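Local coordinates for methionine-binding lipoprotein MetQ (Bacillus subtilis subsp. subtilis, PDB 4GOT), which binds methionine and is thought to pass it to the membrane permease of the MetNPQ ABC importer, and also takes part in methionine sulfoxide transport, at residues H17-K22 against E237-G242; L21-P26 against K230-F235; K29-T34 against L223-H228; E54-Y59 against S217-A222. All blocks are in the same frame, centred on the assembly; numbering follows the deposited sequence. Where two conformers were deposited one is given.

All four contacts lie in the lobe that carries the first strand and the C-terminus, and three of them involve helix 14-29 or the turn just after it. Contacts 1 and 2 pair helix 14-29 with helix 230-239 and its end, their centres about 8 Å apart. Contact 3 joins the turn behind helix 14-29 to helix 218-227, with its centre about 9 Å from that of contact 2. The same helix 218-227 packs against the start of strand 57-62 in contact 4, about 10 Å between centres from contact 3. Only contact 1 includes a pocket residue, His17, which touches the bound selenomethionine; the side chain of Ile20 lies about 10 Å from that ligand.

Contact 1. Residues H17-K22 against E237-G242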
loop_
_atom_site.group_PDB
_atom_site.type_symbol
_atom_site.label_atom_id
_atom_site.label_comp_id
_atom_site.label_asym_id
_atom_site.label_seq_id
_atom_site.Cartn_x
_atom_site.Cartn_y
_atom_site.Cartn_z
ATOM N N HIS A 17 8.841 1.691 3.584
ATOM C CA HIS A 17 9.583 1.024 2.532
ATOM C C HIS A 17 11.054 1.536 2.455
ATOM O O HIS A 17 12.005 0.703 2.426
ATOM C CB HIS A 17 8.882 1.148 1.160
ATOM C CG HIS A 17 7.454 0.732 1.152
ATOM N ND1 HIS A 17 6.491 1.397 1.871
ATOM C CD2 HIS A 17 6.799 -0.234 0.452
ATOM C CE1 HIS A 17 5.325 0.780 1.717
ATOM N NE2 HIS A 17 5.470 -0.187 0.824
ATOM N N ALA A 18 11.276 2.850 2.450
ATOM C CA ALA A 18 12.677 3.367 2.398
ATOM C C ALA A 18 13.459 3.011 3.703
ATOM O O ALA A 18 14.635 2.743 3.659
ATOM C CB ALA A 18 12.759 4.877 2.136
ATOM N N GLU A 19 12.792 2.981 4.844
ATOM C CA GLU A 19 13.418 2.536 6.109
ATOM C C GLU A 19 13.827 1.026 6.111
ATOM O O GLU A 19 14.893 0.647 6.645
ATOM C CB GLU A 19 12.474 2.785 7.283
ATOM C CG GLU A 19 12.027 4.228 7.436
ATOM C CD GLU A 19 11.293 4.499 8.758
ATOM O OE1 GLU A 19 10.762 3.538 9.385
ATOM O OE2 GLU A 19 11.229 5.686 9.159
ATOM N N ILE A 20 12.986 0.177 5.533
ATOM C CA ILE A 20 13.302 -1.253 5.407
ATOM C C ILE A 20 14.527 -1.444 4.517
ATOM O O ILE A 20 15.460 -2.184 4.881
ATOM C CB ILE A 20 12.124 -2.056 4.864
ATOM C CG1 ILE A 20 11.027 -2.153 5.938
ATOM C CG2 ILE A 20 12.550 -3.474 4.478
ATOM C CD1 ILE A 20 9.724 -2.623 5.364
ATOM N N LEU A 21 14.553 -0.712 3.395
ATOM C CA LEU A 21 15.729 -0.715 2.502
ATOM C C LEU A 21 17.002 -0.226 3.205
ATOM O O LEU A 21 18.069 -0.803 3.014
ATOM C CB LEU A 21 15.472 0.090 1.197
ATOM C CG LEU A 21 14.418 -0.477 0.234
ATOM C CD1 LEU A 21 14.189 0.441 -0.987
ATOM C CD2 LEU A 21 14.709 -1.923 -0.190
ATOM N N LYS A 22 16.902 0.820 4.013
ATOM C CA LYS A 22 18.060 1.314 4.731
ATOM C C LYS A 22 18.523 0.251 5.724
ATOM O O LYS A 22 19.722 0.078 5.925
ATOM C CB LYS A 22 17.755 2.636 5.415
ATOM C CG LYS A 22 18.901 3.287 6.168
ATOM C CD LYS A 22 18.367 4.501 6.949
ATOM C CE LYS A 22 19.462 5.456 7.428
ATOM N NZ LYS A 22 19.801 5.252 8.856
ATOM N N GLU A 237 8.780 -6.384 12.156
ATOM C CA GLU A 237 7.873 -6.760 13.194
ATOM C C GLU A 237 7.998 -5.837 14.422
ATOM O O GLU A 237 6.975 -5.378 14.945
ATOM C CB GLU A 237 8.078 -8.242 13.572
ATOM C CG GLU A 237 7.056 -8.784 14.571
ATOM C CD GLU A 237 7.585 -8.927 16.010
ATOM O OE1 GLU A 237 8.794 -9.237 16.215
ATOM O OE2 GLU A 237 6.766 -8.766 16.945
ATOM N N LYS A 238 9.228 -5.542 14.855
ATOM C CA LYS A 238 9.447 -4.727 16.060
ATOM C C LYS A 238 9.157 -3.229 15.873
ATOM O O LYS A 238 8.527 -2.600 16.741
ATOM C CB LYS A 238 10.885 -4.888 16.558
ATOM C CG LYS A 238 11.097 -4.270 17.922
ATOM C CD LYS A 238 12.328 -4.844 18.595
ATOM C CE LYS A 238 12.519 -4.285 20.004
ATOM N NZ LYS A 238 11.649 -4.921 21.038
ATOM N N LYS A 239 9.641 -2.678 14.756
ATOM C CA LYS A 239 9.623 -1.230 14.528
ATOM C C LYS A 239 8.226 -0.625 14.299
ATOM O O LYS A 239 7.971 0.498 14.744
ATOM C CB LYS A 239 10.545 -0.821 13.373
ATOM C CG LYS A 239 10.396 0.654 13.002
ATOM C CD LYS A 239 11.682 1.366 12.616
ATOM C CE LYS A 239 11.438 2.880 12.563
ATOM N NZ LYS A 239 12.481 3.624 11.823
ATOM N N TYR A 240 7.334 -1.356 13.629
ATOM C CA TYR A 240 6.045 -0.805 13.214
ATOM C C TYR A 240 4.851 -1.245 14.048
ATOM O O TYR A 240 3.728 -0.889 13.705
ATOM C CB TYR A 240 5.803 -1.068 11.723
ATOM C CG TYR A 240 6.910 -0.466 10.929
ATOM C CD1 TYR A 240 7.093 0.927 10.883
ATOM C CD2 TYR A 240 7.834 -1.263 10.299
ATOM C CE1 TYR A 240 8.142 1.498 10.158
ATOM C CE2 TYR A 240 8.891 -0.715 9.583
ATOM C CZ TYR A 240 9.050 0.660 9.508
ATOM O OH TYR A 240 10.130 1.124 8.784
ATOM N N ASP A 241 5.102 -1.963 15.144
ATOM C CA ASP A 241 4.079 -2.305 16.154
ATOM C C ASP A 241 2.850 -2.980 15.557
ATOM O O ASP A 241 1.711 -2.653 15.905
ATOM C CB ASP A 241 3.632 -1.044 16.936
ATOM C CG ASP A 241 4.746 -0.441 17.795
ATOM O OD1 ASP A 241 5.783 -1.105 18.056
ATOM O OD2 ASP A 241 4.572 0.716 18.207
ATOM N N GLY A 242 3.074 -3.909 14.644
ATOM C CA GLY A 242 1.967 -4.681 14.072
ATOM C C GLY A 242 1.220 -3.971 12.956
ATOM O O GLY A 242 0.349 -4.575 12.340
#
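Glu19 and Tyr240 account for most of the surface buried here, and they meet through one carboxylate oxygen. The hydroxyl of Tyr240 donates to the anti lone pair of Glu19 OE1, with OH 2.6 Å from OE1. The oxygen arrives at the edge of the ring, near its plane, and carboxylate and ring planes are 25° apart. The same OE1 takes a second, weak hydrogen bond within a salt bridge, Lys239 NZ lying 3.0 Å from Glu19 OE1, so one oxygen takes a firm bond and a weak one. Lys239 reaches it by crossing the glutamate at about a right angle, while its own CG rests over the centre of the Tyr240 ring, 3.6 Å above the plane. In this periplasmic-binding-protein type fold, the arrangement fastens helix 14-29 to the point where helix 230-239 ends, Tyr240 being the first residue to leave helical geometry. The ammonium and the hydroxyl donor together would probably favour the ionised carboxylate. With CG anti to the carbonyl carbon (chi1 -57°) and an extended chain beyond, Glu19 carries OE1 out to both donors. Ile20 adds looser apolar contact, CG1 lying 4.5 Å from Tyr240 CE2.

Contact 2. Residues L21-P26 against K230-F235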
loop_
_atom_site.group_PDB
_atom_site.type_symbol
_atom_site.label_atom_id
_atom_site.label_comp_id
_atom_site.label_asym_id
_atom_site.label_seq_id
_atom_site.Cartn_x
_atom_site.Cartn_y
_atom_site.Cartn_z
ATOM N N LEU A 21 14.553 -0.712 3.395
ATOM C CA LEU A 21 15.729 -0.715 2.502
ATOM C C LEU A 21 17.002 -0.226 3.205
ATOM O O LEU A 21 18.069 -0.803 3.014
ATOM C CB LEU A 21 15.472 0.090 1.197
ATOM C CG LEU A 21 14.418 -0.477 0.234
ATOM C CD1 LEU A 21 14.189 0.441 -0.987
ATOM C CD2 LEU A 21 14.709 -1.923 -0.190
ATOM N N LYS A 22 16.902 0.820 4.013
ATOM C CA LYS A 22 18.060 1.314 4.731
ATOM C C LYS A 22 18.523 0.251 5.724
ATOM O O LYS A 22 19.722 0.078 5.925
ATOM C CB LYS A 22 17.755 2.636 5.415
ATOM C CG LYS A 22 18.901 3.287 6.168
ATOM C CD LYS A 22 18.367 4.501 6.949
ATOM C CE LYS A 22 19.462 5.456 7.428
ATOM N NZ LYS A 22 19.801 5.252 8.856
ATOM N N GLU A 23 17.598 -0.478 6.340
ATOM C CA GLU A 23 18.028 -1.585 7.214
ATOM C C GLU A 23 18.732 -2.717 6.396
ATOM O O GLU A 23 19.716 -3.277 6.862
ATOM C CB GLU A 23 16.853 -2.112 8.052
ATOM C CG GLU A 23 17.252 -3.010 9.209
ATOM C CD GLU A 23 17.821 -2.250 10.416
ATOM O OE1 GLU A 23 17.986 -1.005 10.374
ATOM O OE2 GLU A 23 18.085 -2.930 11.427
ATOM N N ALA A 24 18.234 -3.007 5.184
ATOM C CA ALA A 24 18.783 -4.024 4.264
ATOM C C ALA A 24 20.153 -3.636 3.680
ATOM O O ALA A 24 20.896 -4.516 3.223
ATOM C CB ALA A 24 17.813 -4.324 3.106
ATOM N N GLU A 25 20.513 -2.356 3.712
ATOM C CA GLU A 25 21.787 -1.898 3.087
ATOM C C GLU A 25 23.103 -2.630 3.512
ATOM O O GLU A 25 23.872 -3.029 2.667
ATOM C CB GLU A 25 21.964 -0.374 3.235
ATOM C CG GLU A 25 23.271 0.146 2.651
ATOM C CD GLU A 25 23.309 1.660 2.469
ATOM O OE1 GLU A 25 22.649 2.404 3.247
ATOM O OE2 GLU A 25 24.025 2.099 1.544
ATOM N N PRO A 26 23.357 -2.792 4.817
ATOM C CA PRO A 26 24.568 -3.529 5.207
ATOM C C PRO A 26 24.542 -5.030 4.870
ATOM O O PRO A 26 25.613 -5.626 4.639
ATOM C CB PRO A 26 24.680 -3.298 6.729
ATOM C CG PRO A 26 23.408 -2.663 7.155
ATOM C CD PRO A 26 22.705 -2.120 5.953
ATOM N N LYS A 230 15.887 -13.230 8.286
ATOM C CA LYS A 230 15.358 -13.133 9.656
ATOM C C LYS A 230 15.567 -11.715 10.188
ATOM O O LYS A 230 14.663 -11.165 10.790
ATOM C CB LYS A 230 15.974 -14.163 10.617
ATOM C CG LYS A 230 15.290 -14.195 11.998
ATOM C CD LYS A 230 15.992 -15.084 13.014
ATOM C CE LYS A 230 15.373 -14.977 14.414
ATOM N NZ LYS A 230 13.896 -15.209 14.457
ATOM N N LYS A 231 16.737 -11.121 9.955
ATOM C CA LYS A 231 16.989 -9.736 10.402
ATOM C C LYS A 231 15.951 -8.737 9.894
ATOM O O LYS A 231 15.419 -7.960 10.684
ATOM C CB LYS A 231 18.396 -9.263 10.005
ATOM C CG LYS A 231 19.483 -9.834 10.884
ATOM C CD LYS A 231 20.863 -9.688 10.264
ATOM C CE LYS A 231 21.940 -9.798 11.320
ATOM N NZ LYS A 231 23.138 -10.456 10.745
ATOM N N ILE A 232 15.637 -8.749 8.592
ATOM C CA ILE A 232 14.637 -7.813 8.060
ATOM C C ILE A 232 13.200 -8.114 8.560
ATOM O O ILE A 232 12.490 -7.196 8.951
ATOM C CB ILE A 232 14.755 -7.625 6.525
ATOM C CG1 ILE A 232 16.035 -6.833 6.192
ATOM C CG2 ILE A 232 13.546 -6.896 5.960
ATOM C CD1 ILE A 232 16.156 -5.484 6.877
ATOM N N LYS A 233 12.798 -9.384 8.625
ATOM C CA LYS A 233 11.475 -9.719 9.156
ATOM C C LYS A 233 11.286 -9.291 10.620
ATOM O O LYS A 233 10.241 -8.761 10.976
ATOM C CB LYS A 233 11.168 -11.223 8.994
ATOM C CG LYS A 233 10.957 -11.657 7.521
ATOM C CD LYS A 233 10.492 -13.110 7.412
ATOM C CE LYS A 233 10.313 -13.513 5.936
ATOM N NZ LYS A 233 9.339 -12.681 5.169
ATOM N N ASP A 234 12.294 -9.547 11.442
ATOM C CA ASP A 234 12.315 -9.113 12.853
ATOM C C ASP A 234 12.339 -7.565 12.976
ATOM O O ASP A 234 11.713 -6.999 13.865
ATOM C CB ASP A 234 13.536 -9.677 13.577
ATOM C CG ASP A 234 13.449 -11.180 13.831
ATOM O OD1 ASP A 234 12.338 -11.772 13.747
ATOM O OD2 ASP A 234 14.519 -11.761 14.160
ATOM N N PHE A 235 13.067 -6.895 12.099
ATOM C CA PHE A 235 13.066 -5.404 12.079
ATOM C C PHE A 235 11.664 -4.860 11.842
ATOM O O PHE A 235 11.171 -4.036 12.614
ATOM C CB PHE A 235 14.046 -4.852 11.024
ATOM C CG PHE A 235 13.913 -3.364 10.758
ATOM C CD1 PHE A 235 14.548 -2.432 11.573
ATOM C CD2 PHE A 235 13.177 -2.898 9.673
ATOM C CE1 PHE A 235 14.444 -1.064 11.309
ATOM C CE2 PHE A 235 13.054 -1.530 9.416
ATOM C CZ PHE A 235 13.694 -0.616 10.232
#
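Glu23 lies across one face of the Phe235 ring where helices 14-29 and 230-239 pack as an antiparallel pair on the outside of the lobe, their local axes 10.2 Å apart at closest, with 154° between their N-to-C directions. In Glu23, CG stands anti to the backbone N (chi1 -166°) and the chain then bends at chi2 (77°), which folds the carboxylate back along the aromatic ring instead of letting it run straight out. Its CG makes a CH-pi contact, 3.8 Å from the centroid of the Phe235 ring and offset toward the rim. Beyond it the carboxylate stacks on the same ring, the two planes nearly parallel, with Glu23 CD 3.5 Å from Phe235 CD1. Phe235 likewise has CG anti to its own N, which extends the ring toward helix 14-29. Ile232 works from the preceding turn, and its end comes nearer to helix 14-29 than its CB direction suggests: the Ile232 and Glu23 side chains pass in opposite directions, and CD1 touches both CB and CG of Glu23. Val226 of helix 218-227 packs against Ala24 and Ile232 alike, making this a three-helix junction. On the Ala24 side the isoleucine meets backbone as well as methyl, with Ile232 CD1 3.6 Å from Ala24 N and 4.3 Å from Ala24 CB.

Contact 3. Residues K29-T34 against L223-H228; sequences KEKGYT and LMEVLH
Lys31 stretches across from the turn that follows helix 14-29 to lie over Val226 and reach Glu225 on helix 218-227. The turn is a Schellman motif: Gly32 leaves the helix with positive phi, and two bonds run back into the last turn. Lys29 to Gly32 also form a type I beta turn, after which the chain heads for strand 34-38. Lys31 thus sits at the helix terminus, its side chain directed at the neighbouring helix. CG is anti to the carbonyl carbon and the chain runs extended until chi4 (-76°), where it turns the ammonium aside toward the glutamate. The Lys31 and Val226 side chains run past each other in opposite directions, with the lysine's last methylene next to a methyl: in the Val226 conformer given, Lys31 CE is 3.5 Å from Val226 CG2. Against Glu225 the lysine runs obliquely. The glutamate is extended beyond CG, and its CB also lies near Lys31 CE, at 3.9 Å. Val226 is buried and packs on Leu27 as well, whereas the charged pair lies at the solvent-exposed surface, so the lysine's aliphatic part borders the apolar seam and its charge stays outside. In the salt bridge Lys31 NZ lies 2.8 Å from Glu225 OE1, reaching it on the anti side, 30° out of the carboxylate plane.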
loop_
_atom_site.group_PDB
_atom_site.type_symbol
_atom_site.label_atom_id
_atom_site.label_comp_id
_atom_site.label_asym_id
_atom_site.label_seq_id
_atom_site.Cartn_x
_atom_site.Cartn_y
_atom_site.Cartn_z
ATOM N N LYS A 29 25.549 -5.141 1.130
ATOM C CA LYS A 29 27.011 -4.997 1.022
ATOM C C LYS A 29 27.734 -6.329 1.361
ATOM O O LYS A 29 28.714 -6.698 0.705
ATOM C CB LYS A 29 27.509 -3.838 1.905
ATOM C CG LYS A 29 28.978 -3.489 1.673
ATOM C CD LYS A 29 29.443 -2.251 2.440
ATOM C CE LYS A 29 29.845 -2.557 3.892
ATOM N NZ LYS A 29 30.949 -1.672 4.394
ATOM N N GLU A 30 27.204 -7.077 2.331
ATOM C CA GLU A 30 27.704 -8.445 2.639
ATOM C C GLU A 30 27.569 -9.468 1.492
ATOM O O GLU A 30 28.246 -10.521 1.502
ATOM C CB GLU A 30 27.066 -8.991 3.937
ATOM C CG GLU A 30 27.743 -8.433 5.206
ATOM C CD GLU A 30 26.885 -8.485 6.483
ATOM O OE1 GLU A 30 25.880 -9.242 6.538
ATOM O OE2 GLU A 30 27.224 -7.753 7.450
ATOM N N LYS A 31 26.706 -9.150 0.525
ATOM C CA LYS A 31 26.519 -9.915 -0.695
ATOM C C LYS A 31 27.206 -9.296 -1.906
ATOM O O LYS A 31 27.070 -9.806 -3.019
ATOM C CB LYS A 31 25.021 -10.051 -0.999
ATOM C CG LYS A 31 24.262 -10.891 0.025
ATOM C CD LYS A 31 22.819 -11.091 -0.416
ATOM C CE LYS A 31 21.955 -11.700 0.671
ATOM N NZ LYS A 31 22.190 -13.150 0.860
ATOM N N GLY A 32 27.880 -8.171 -1.721
ATOM C CA GLY A 32 28.585 -7.521 -2.819
ATOM C C GLY A 32 27.864 -6.387 -3.561
ATOM O O GLY A 32 28.398 -5.905 -4.561
ATOM N N TYR A 33 26.679 -5.961 -3.084
ATOM C CA TYR A 33 25.875 -4.934 -3.780
ATOM C C TYR A 33 25.680 -3.661 -2.976
ATOM O O TYR A 33 25.528 -3.717 -1.754
ATOM C CB TYR A 33 24.497 -5.489 -4.222
ATOM C CG TYR A 33 24.608 -6.701 -5.092
ATOM C CD1 TYR A 33 24.726 -7.969 -4.520
ATOM C CD2 TYR A 33 24.623 -6.595 -6.483
ATOM C CE1 TYR A 33 24.848 -9.099 -5.312
ATOM C CE2 TYR A 33 24.756 -7.720 -7.300
ATOM C CZ TYR A 33 24.861 -8.976 -6.711
ATOM O OH TYR A 33 24.975 -10.134 -7.477
ATOM N N THR A 34 25.717 -2.518 -3.672
ATOM C CA THR A 34 25.354 -1.217 -3.073
ATOM C C THR A 34 23.869 -0.884 -3.352
ATOM O O THR A 34 23.205 -1.526 -4.186
ATOM C CB THR A 34 26.269 -0.046 -3.537
ATOM O OG1 THR A 34 26.433 -0.087 -4.964
ATOM C CG2 THR A 34 27.660 -0.113 -2.831
ATOM N N LEU A 223 18.601 -8.728 -3.501
ATOM C CA LEU A 223 17.650 -7.853 -2.796
ATOM C C LEU A 223 16.506 -8.683 -2.154
ATOM O O LEU A 223 16.255 -8.535 -0.957
ATOM C CB LEU A 223 17.125 -6.763 -3.741
ATOM C CG LEU A 223 16.091 -5.785 -3.154
ATOM C CD1 LEU A 223 16.686 -4.872 -2.085
ATOM C CD2 LEU A 223 15.406 -5.021 -4.277
HETATM N N MSE A 224 15.872 -9.577 -2.923
HETATM C CA MSE A 224 14.795 -10.420 -2.407
HETATM C C MSE A 224 15.271 -11.255 -1.243
HETATM O O MSE A 224 14.564 -11.400 -0.270
HETATM C CB MSE A 224 14.228 -11.341 -3.500
HETATM C CG MSE A 224 13.555 -10.604 -4.647
HETATM SE SE MSE A 224 12.421 -9.127 -4.054
HETATM C CE MSE A 224 11.069 -10.130 -3.083
ATOM N N GLU A 225 16.486 -11.795 -1.365
ATOM C CA GLU A 225 17.145 -12.559 -0.309
ATOM C C GLU A 225 17.268 -11.779 1.000
ATOM O O GLU A 225 16.921 -12.267 2.058
ATOM C CB GLU A 225 18.533 -13.016 -0.759
ATOM C CG GLU A 225 18.552 -14.360 -1.455
ATOM C CD GLU A 225 19.967 -14.878 -1.768
ATOM O OE1 GLU A 225 20.975 -14.229 -1.380
ATOM O OE2 GLU A 225 20.075 -15.946 -2.410
ATOM N N VAL A 226 17.826 -10.581 0.948
ATOM C CA VAL A 226 17.926 -9.758 2.153
ATOM C C VAL A 226 16.540 -9.394 2.738
ATOM O O VAL A 226 16.347 -9.474 3.972
ATOM C CB VAL A 226 18.770 -8.484 1.924
ATOM C CG1 VAL A 226 18.690 -7.591 3.148
ATOM C CG2 VAL A 226 20.222 -8.861 1.631
ATOM N N LEU A 227 15.584 -9.049 1.872
ATOM C CA LEU A 227 14.239 -8.605 2.334
ATOM C C LEU A 227 13.407 -9.757 2.955
ATOM O O LEU A 227 12.369 -9.529 3.643
ATOM C CB LEU A 227 13.451 -7.927 1.225
ATOM C CG LEU A 227 13.986 -6.624 0.671
ATOM C CD1 LEU A 227 13.170 -6.180 -0.556
ATOM C CD2 LEU A 227 14.044 -5.543 1.739
ATOM N N HIS A 228 13.884 -10.967 2.764
ATOM C CA HIS A 228 13.265 -12.148 3.451
ATOM C C HIS A 228 14.138 -12.694 4.548
ATOM O O HIS A 228 13.799 -13.706 5.135
ATOM C CB HIS A 228 12.846 -13.210 2.433
ATOM C CG HIS A 228 11.676 -12.753 1.655
ATOM N ND1 HIS A 228 10.391 -12.908 2.126
ATOM C CD2 HIS A 228 11.584 -11.983 0.538
ATOM C CE1 HIS A 228 9.554 -12.281 1.306
ATOM N NE2 HIS A 228 10.255 -11.703 0.340
#

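Contact 4. Residues E54-Y59 against S217-A222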
loop_
_atom_site.group_PDB
_atom_site.type_symbol
_atom_site.label_atom_id
_atom_site.label_comp_id
_atom_site.label_asym_id
_atom_site.label_seq_id
_atom_site.Cartn_x
_atom_site.Cartn_y
_atom_site.Cartn_z
ATOM N N GLU A 54 15.083 5.029 -14.693
ATOM C CA GLU A 54 15.766 5.867 -13.683
ATOM C C GLU A 54 16.085 5.050 -12.444
ATOM O O GLU A 54 16.914 5.434 -11.653
ATOM C CB GLU A 54 14.888 7.036 -13.238
ATOM C CG GLU A 54 14.517 8.015 -14.328
ATOM C CD GLU A 54 13.338 8.889 -13.927
ATOM O OE1 GLU A 54 13.040 9.025 -12.711
ATOM O OE2 GLU A 54 12.700 9.439 -14.841
ATOM N N VAL A 55 15.389 3.937 -12.258
ATOM C CA VAL A 55 15.675 3.041 -11.135
ATOM C C VAL A 55 15.644 1.597 -11.647
ATOM O O VAL A 55 15.174 1.332 -12.755
ATOM C CB VAL A 55 14.713 3.297 -9.940
ATOM C CG1 VAL A 55 14.782 4.780 -9.530
ATOM C CG2 VAL A 55 13.285 2.907 -10.290
ATOM N N ASP A 56 16.167 0.686 -10.842
ATOM C CA ASP A 56 16.177 -0.758 -11.161
ATOM C C ASP A 56 14.903 -1.464 -10.646
ATOM O O ASP A 56 14.484 -2.506 -11.162
ATOM C CB ASP A 56 17.382 -1.452 -10.475
ATOM C CG ASP A 56 18.746 -0.999 -11.014
ATOM O OD1 ASP A 56 19.094 -1.439 -12.128
ATOM O OD2 ASP A 56 19.508 -0.280 -10.300
ATOM N N ALA A 57 14.303 -0.892 -9.619
ATOM C CA ALA A 57 13.195 -1.511 -8.906
ATOM C C ALA A 57 12.451 -0.412 -8.172
ATOM O O ALA A 57 12.979 0.713 -7.961
ATOM C CB ALA A 57 13.714 -2.579 -7.940
ATOM N N ASN A 58 11.182 -0.672 -7.881
ATOM C CA ASN A 58 10.428 0.154 -6.950
ATOM C C ASN A 58 9.826 -0.760 -5.859
ATOM O O ASN A 58 9.695 -1.952 -6.062
ATOM C CB ASN A 58 9.391 1.081 -7.667
ATOM C CG ASN A 58 8.299 0.334 -8.392
ATOM O OD1 ASN A 58 7.731 -0.635 -7.875
ATOM N ND2 ASN A 58 7.904 0.862 -9.552
ATOM N N TYR A 59 9.514 -0.167 -4.710
ATOM C CA TYR A 59 9.010 -0.870 -3.526
ATOM C C TYR A 59 8.006 0.099 -2.894
ATOM O O TYR A 59 8.386 1.027 -2.133
ATOM C CB TYR A 59 10.192 -1.125 -2.588
ATOM C CG TYR A 59 9.908 -1.827 -1.301
ATOM C CD1 TYR A 59 8.862 -2.717 -1.177
ATOM C CD2 TYR A 59 10.764 -1.656 -0.206
ATOM C CE1 TYR A 59 8.649 -3.367 0.011
ATOM C CE2 TYR A 59 10.559 -2.319 0.984
ATOM C CZ TYR A 59 9.494 -3.148 1.103
ATOM O OH TYR A 59 9.286 -3.838 2.255
ATOM N N SER A 217 17.548 -11.492 -12.332
ATOM C CA SER A 217 18.920 -10.971 -12.317
ATOM C C SER A 217 19.576 -11.148 -10.922
ATOM O O SER A 217 18.897 -11.206 -9.895
ATOM C CB SER A 217 18.964 -9.508 -12.758
ATOM O OG SER A 217 18.440 -8.660 -11.756
ATOM N N ALA A 218 20.892 -11.272 -10.921
ATOM C CA ALA A 218 21.715 -11.421 -9.687
ATOM C C ALA A 218 21.378 -10.365 -8.623
ATOM O O ALA A 218 21.200 -10.694 -7.465
ATOM C CB ALA A 218 23.207 -11.342 -10.032
ATOM N N LYS A 219 21.290 -9.097 -9.033
ATOM C CA LYS A 219 20.987 -7.964 -8.119
ATOM C C LYS A 219 19.671 -8.114 -7.420
ATOM O O LYS A 219 19.552 -7.869 -6.201
ATOM C CB LYS A 219 20.898 -6.625 -8.899
ATOM C CG LYS A 219 22.212 -6.090 -9.383
ATOM C CD LYS A 219 22.105 -4.654 -9.914
ATOM C CE LYS A 219 20.792 -4.360 -10.631
ATOM N NZ LYS A 219 20.941 -3.081 -11.376
ATOM N N ILE A 220 18.654 -8.460 -8.214
ATOM C CA ILE A 220 17.278 -8.520 -7.721
ATOM C C ILE A 220 17.077 -9.737 -6.794
ATOM O O ILE A 220 16.413 -9.605 -5.774
ATOM C CB ILE A 220 16.251 -8.534 -8.883
ATOM C CG1 ILE A 220 16.362 -7.219 -9.690
ATOM C CG2 ILE A 220 14.825 -8.740 -8.379
ATOM C CD1 ILE A 220 16.315 -5.927 -8.893
ATOM N N LYS A 221 17.689 -10.865 -7.138
ATOM C CA LYS A 221 17.722 -12.044 -6.276
ATOM C C LYS A 221 18.410 -11.763 -4.943
ATOM O O LYS A 221 17.937 -12.198 -3.918
ATOM C CB LYS A 221 18.367 -13.208 -7.025
ATOM C CG LYS A 221 17.435 -13.766 -8.106
ATOM C CD LYS A 221 16.003 -13.933 -7.560
ATOM C CE LYS A 221 15.040 -14.728 -8.447
ATOM N NZ LYS A 221 15.494 -16.097 -8.818
ATOM N N ALA A 222 19.499 -10.988 -4.979
ATOM C CA ALA A 222 20.208 -10.556 -3.778
ATOM C C ALA A 222 19.328 -9.664 -2.888
ATOM O O ALA A 222 19.324 -9.821 -1.663
ATOM C CB ALA A 222 21.506 -9.820 -4.160
#
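Asp56 and Lys219 meet in a short salt bridge, with Lys219 NZ donating to Asp56 OD1 at 2.6 Å. The ammonium comes from above the carboxylate, 66° out of its plane, and the two side chains cross at about a right angle. The other carboxylate oxygen, Asp56 OD2, is 3.3 Å from Lys219 NZ. A bend at chi3 of Lys219 (-35°) in an otherwise extended chain swings the terminal methylene and nitrogen across to the aspartate. Next to this polar link is a small apolar one: Ile220 sends CD1 toward the strand, where it stands 4.3 Å from Ala57 CB and 4.5 Å from the backbone O of Asp56.

In the next shell, each charged group has a backbone partner. OD2 of Asp56 accepts a hydrogen bond from the backbone N of Val9, so the two carboxylate oxygens have separate partners and the rotation of the group is restrained. Lys219 NZ has a second, weak hydrogen bond to the backbone O of Glu7. Ser217 occupies the N-cap position of the helix, just before the turn carrying Lys219 and Ile220.

Farther out, helix 218-227 lies against the mixed sheet of the lobe at the start of strand 57-62. That strand hydrogen-bonds with strand 7-12 through Ala57, and with strand 206-211 through Asn58 and Ala209. Ile220 also packs on Val210 and on Ala81 of strand 78-86, and Tyr33, from the turn before strand 34-38, covers Ala218, Lys219 and Ala222.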